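Local coordinates for penicillin-binding protein activator LpoA (Escherichia coli, PDB 6DR3), which regulates peptidoglycan synthesis as an outer-membrane lipoprotein that is essential for the function of penicillin-binding protein 1A and stimulates its transpeptidase activity, at residues R108-Q111 and A112-D115. Sequence-based numbering, arbitrary orientation.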
ATOM      1  N   ARG A 108       1.708   0.803   5.266  1.00 22.87           N
ATOM      2  CA  ARG A 108       3.026   0.363   4.818  1.00 20.63           C
ATOM      3  C   ARG A 108       3.136  -1.155   4.815  1.00 20.44           C
ATOM      4  O   ARG A 108       3.823  -1.724   3.958  1.00 25.75           O
ATOM      5  CB  ARG A 108       4.110   0.971   5.706  1.00 21.44           C
ATOM      6  CG  ARG A 108       4.309   2.464   5.507  1.00 22.61           C
ATOM      7  CD  ARG A 108       5.043   3.075   6.686  1.00 22.03           C
ATOM      8  NE  ARG A 108       6.330   2.426   6.930  1.00 22.89           N
ATOM      9  CZ  ARG A 108       6.995   2.487   8.082  1.00 26.29           C
ATOM     10  NH1 ARG A 108       6.496   3.162   9.110  1.00 26.03           N
ATOM     11  NH2 ARG A 108       8.161   1.865   8.210  1.00 24.24           N
ATOM     12  N   TYR A 109       2.484  -1.824   5.768  1.00 23.73           N
ATOM     13  CA  TYR A 109       2.435  -3.282   5.748  1.00 22.02           C
ATOM     14  C   TYR A 109       1.846  -3.786   4.436  1.00 22.16           C
ATOM     15  O   TYR A 109       2.417  -4.665   3.780  1.00 20.82           O
ATOM     16  CB  TYR A 109       1.619  -3.792   6.940  1.00 21.98           C
ATOM     17  CG  TYR A 109       1.201  -5.240   6.820  1.00 25.41           C
ATOM     18  CD1 TYR A 109       2.025  -6.262   7.273  1.00 26.79           C
ATOM     19  CD2 TYR A 109      -0.021  -5.586   6.255  1.00 28.92           C
ATOM     20  CE1 TYR A 109       1.645  -7.587   7.165  1.00 30.92           C
ATOM     21  CE2 TYR A 109      -0.408  -6.906   6.141  1.00 31.25           C
ATOM     22  CZ  TYR A 109       0.430  -7.903   6.595  1.00 34.66           C
ATOM     23  OH  TYR A 109       0.043  -9.220   6.489  1.00 36.42           O
ATOM     24  N   TRP A 110       0.701  -3.235   4.034  1.00 29.47           N
ATOM     25  CA  TRP A 110       0.079  -3.669   2.788  1.00 27.94           C
ATOM     26  C   TRP A 110       0.886  -3.232   1.573  1.00 26.09           C
ATOM     27  O   TRP A 110       0.925  -3.952   0.569  1.00 25.58           O
ATOM     28  CB  TRP A 110      -1.350  -3.138   2.702  1.00 28.98           C
ATOM     29  CG  TRP A 110      -2.257  -3.762   3.715  1.00 23.96           C
ATOM     30  CD1 TRP A 110      -2.816  -3.157   4.799  1.00 21.47           C
ATOM     31  CD2 TRP A 110      -2.695  -5.125   3.746  1.00 27.48           C
ATOM     32  NE1 TRP A 110      -3.583  -4.056   5.500  1.00 25.90           N
ATOM     33  CE2 TRP A 110      -3.525  -5.273   4.873  1.00 28.04           C
ATOM     34  CE3 TRP A 110      -2.469  -6.236   2.926  1.00 29.34           C
ATOM     35  CZ2 TRP A 110      -4.131  -6.483   5.202  1.00 30.56           C
ATOM     36  CZ3 TRP A 110      -3.072  -7.437   3.253  1.00 27.34           C
ATOM     37  CH2 TRP A 110      -3.893  -7.551   4.381  1.00 25.63           C
ATOM     38  N   GLN A 111       1.535  -2.069   1.634  1.00 23.47           N
ATOM     39  CA  GLN A 111       2.412  -1.678   0.535  1.00 20.15           C
ATOM     40  C   GLN A 111       3.549  -2.678   0.370  1.00 20.24           C
ATOM     41  O   GLN A 111       3.957  -2.986  -0.757  1.00 20.63           O
ATOM     42  CB  GLN A 111       2.966  -0.273   0.766  1.00 25.05           C
ATOM     43  CG  GLN A 111       3.712   0.291  -0.438  1.00 25.34           C
ATOM     44  CD  GLN A 111       2.804   0.518  -1.634  1.00 26.47           C
ATOM     45  OE1 GLN A 111       1.713   1.070  -1.503  1.00 25.02           O
ATOM     46  NE2 GLN A 111       3.250   0.086  -2.807  1.00 25.94           N
ATOM     47  N   ALA A 112       4.073  -3.199   1.482  1.00 21.00           N
ATOM     48  CA  ALA A 112       5.107  -4.226   1.399  1.00 23.94           C
ATOM     49  C   ALA A 112       4.574  -5.484   0.727  1.00 24.51           C
ATOM     50  O   ALA A 112       5.276  -6.119  -0.069  1.00 24.15           O
ATOM     51  CB  ALA A 112       5.643  -4.547   2.793  1.00 21.91           C
ATOM     52  N   LYS A 113       3.330  -5.861   1.029  1.00 29.59           N
ATOM     53  CA  LYS A 113       2.736  -7.013   0.361  1.00 32.39           C
ATOM     54  C   LYS A 113       2.500  -6.726  -1.116  1.00 28.97           C
ATOM     55  O   LYS A 113       2.723  -7.595  -1.966  1.00 28.40           O
ATOM     56  CB  LYS A 113       1.428  -7.406   1.049  1.00 32.31           C
ATOM     57  CG  LYS A 113       1.586  -7.737   2.525  1.00 37.65           C
ATOM     58  CD  LYS A 113       0.553  -8.751   2.991  1.00 44.66           C
ATOM     59  CE  LYS A 113       0.918 -10.163   2.555  1.00 50.92           C
ATOM     60  NZ  LYS A 113      -0.024 -11.178   3.101  1.00 52.07           N
ATOM     61  N   ILE A 114       2.052  -5.512  -1.440  1.00 27.32           N
ATOM     62  CA  ILE A 114       1.892  -5.124  -2.839  1.00 27.40           C
ATOM     63  C   ILE A 114       3.235  -5.186  -3.557  1.00 25.41           C
ATOM     64  O   ILE A 114       3.355  -5.767  -4.642  1.00 28.07           O
ATOM     65  CB  ILE A 114       1.259  -3.723  -2.937  1.00 25.92           C
ATOM     66  CG1 ILE A 114      -0.171  -3.749  -2.398  1.00 32.06           C
ATOM     67  CG2 ILE A 114       1.262  -3.220  -4.383  1.00 29.27           C
ATOM     68  CD1 ILE A 114      -0.742  -2.378  -2.109  1.00 33.32           C
ATOM     69  N   ASP A 115       4.266  -4.582  -2.961  1.00 24.81           N
ATOM     70  CA  ASP A 115       5.594  -4.612  -3.566  1.00 27.82           C
ATOM     71  C   ASP A 115       6.101  -6.038  -3.735  1.00 26.73           C
ATOM     72  O   ASP A 115       6.802  -6.336  -4.709  1.00 30.33           O
ATOM     73  CB  ASP A 115       6.577  -3.801  -2.719  1.00 35.13           C
ATOM     74  CG  ASP A 115       6.220  -2.325  -2.659  1.00 40.73           C
ATOM     75  OD1 ASP A 115       5.329  -1.894  -3.424  1.00 42.78           O
ATOM     76  OD2 ASP A 115       6.827  -1.593  -1.845  1.00 38.27           O
TER
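Gln111 and Asp115 are joined twice over, once through their side chains and once through the backbone. Gln111 NE2 donates to the syn side of Asp115 OD1 at 2.9 Å, approaching from 30° out of the carboxylate plane, and the amide and carboxylate planes are turned 54° apart. With Gln111 CG anti to its own N (chi1 -171°), a bend at chi2 turns the amide forward, toward Asp115 one turn on. The other end of that amide, OE1, accepts a hydrogen bond from Gln132, which ties both ends of the group and should fix its rotation. Along the backbone, Asp115 N donates to Gln111 O at 2.7 Å and Ile114 N to Trp110 O at 2.8 Å.

These are the i to i+4 bonds of an alpha-helix, here helix 103-117 in the TPR-like, all-helical amino-terminal domain of LpoA. Different sides of it meet different neighbours: Ala112 rests on helix 66-82, where Arg108 forms salt bridges with Glu71 and Glu78, while Trp110 and Ile114 lie against helix 123-132.

Tyr109, Trp110 and Lys113 also form a cluster of their own. Tyr109 CE2 sits 3.6 Å above the centre of the Trp110 ring, while Trp110 CD1 meets the tyrosine edge. Lys113 runs alongside both aromatics with its methylene groups: CG lies over the rim of one tyrosine face, and CD comes 3.6 Å from Tyr109 OH and 3.9 Å from Trp110 CZ3. Ile114 CG1 lies 3.2 Å from Trp110 O, the carbonyl that accepts its own backbone N-H.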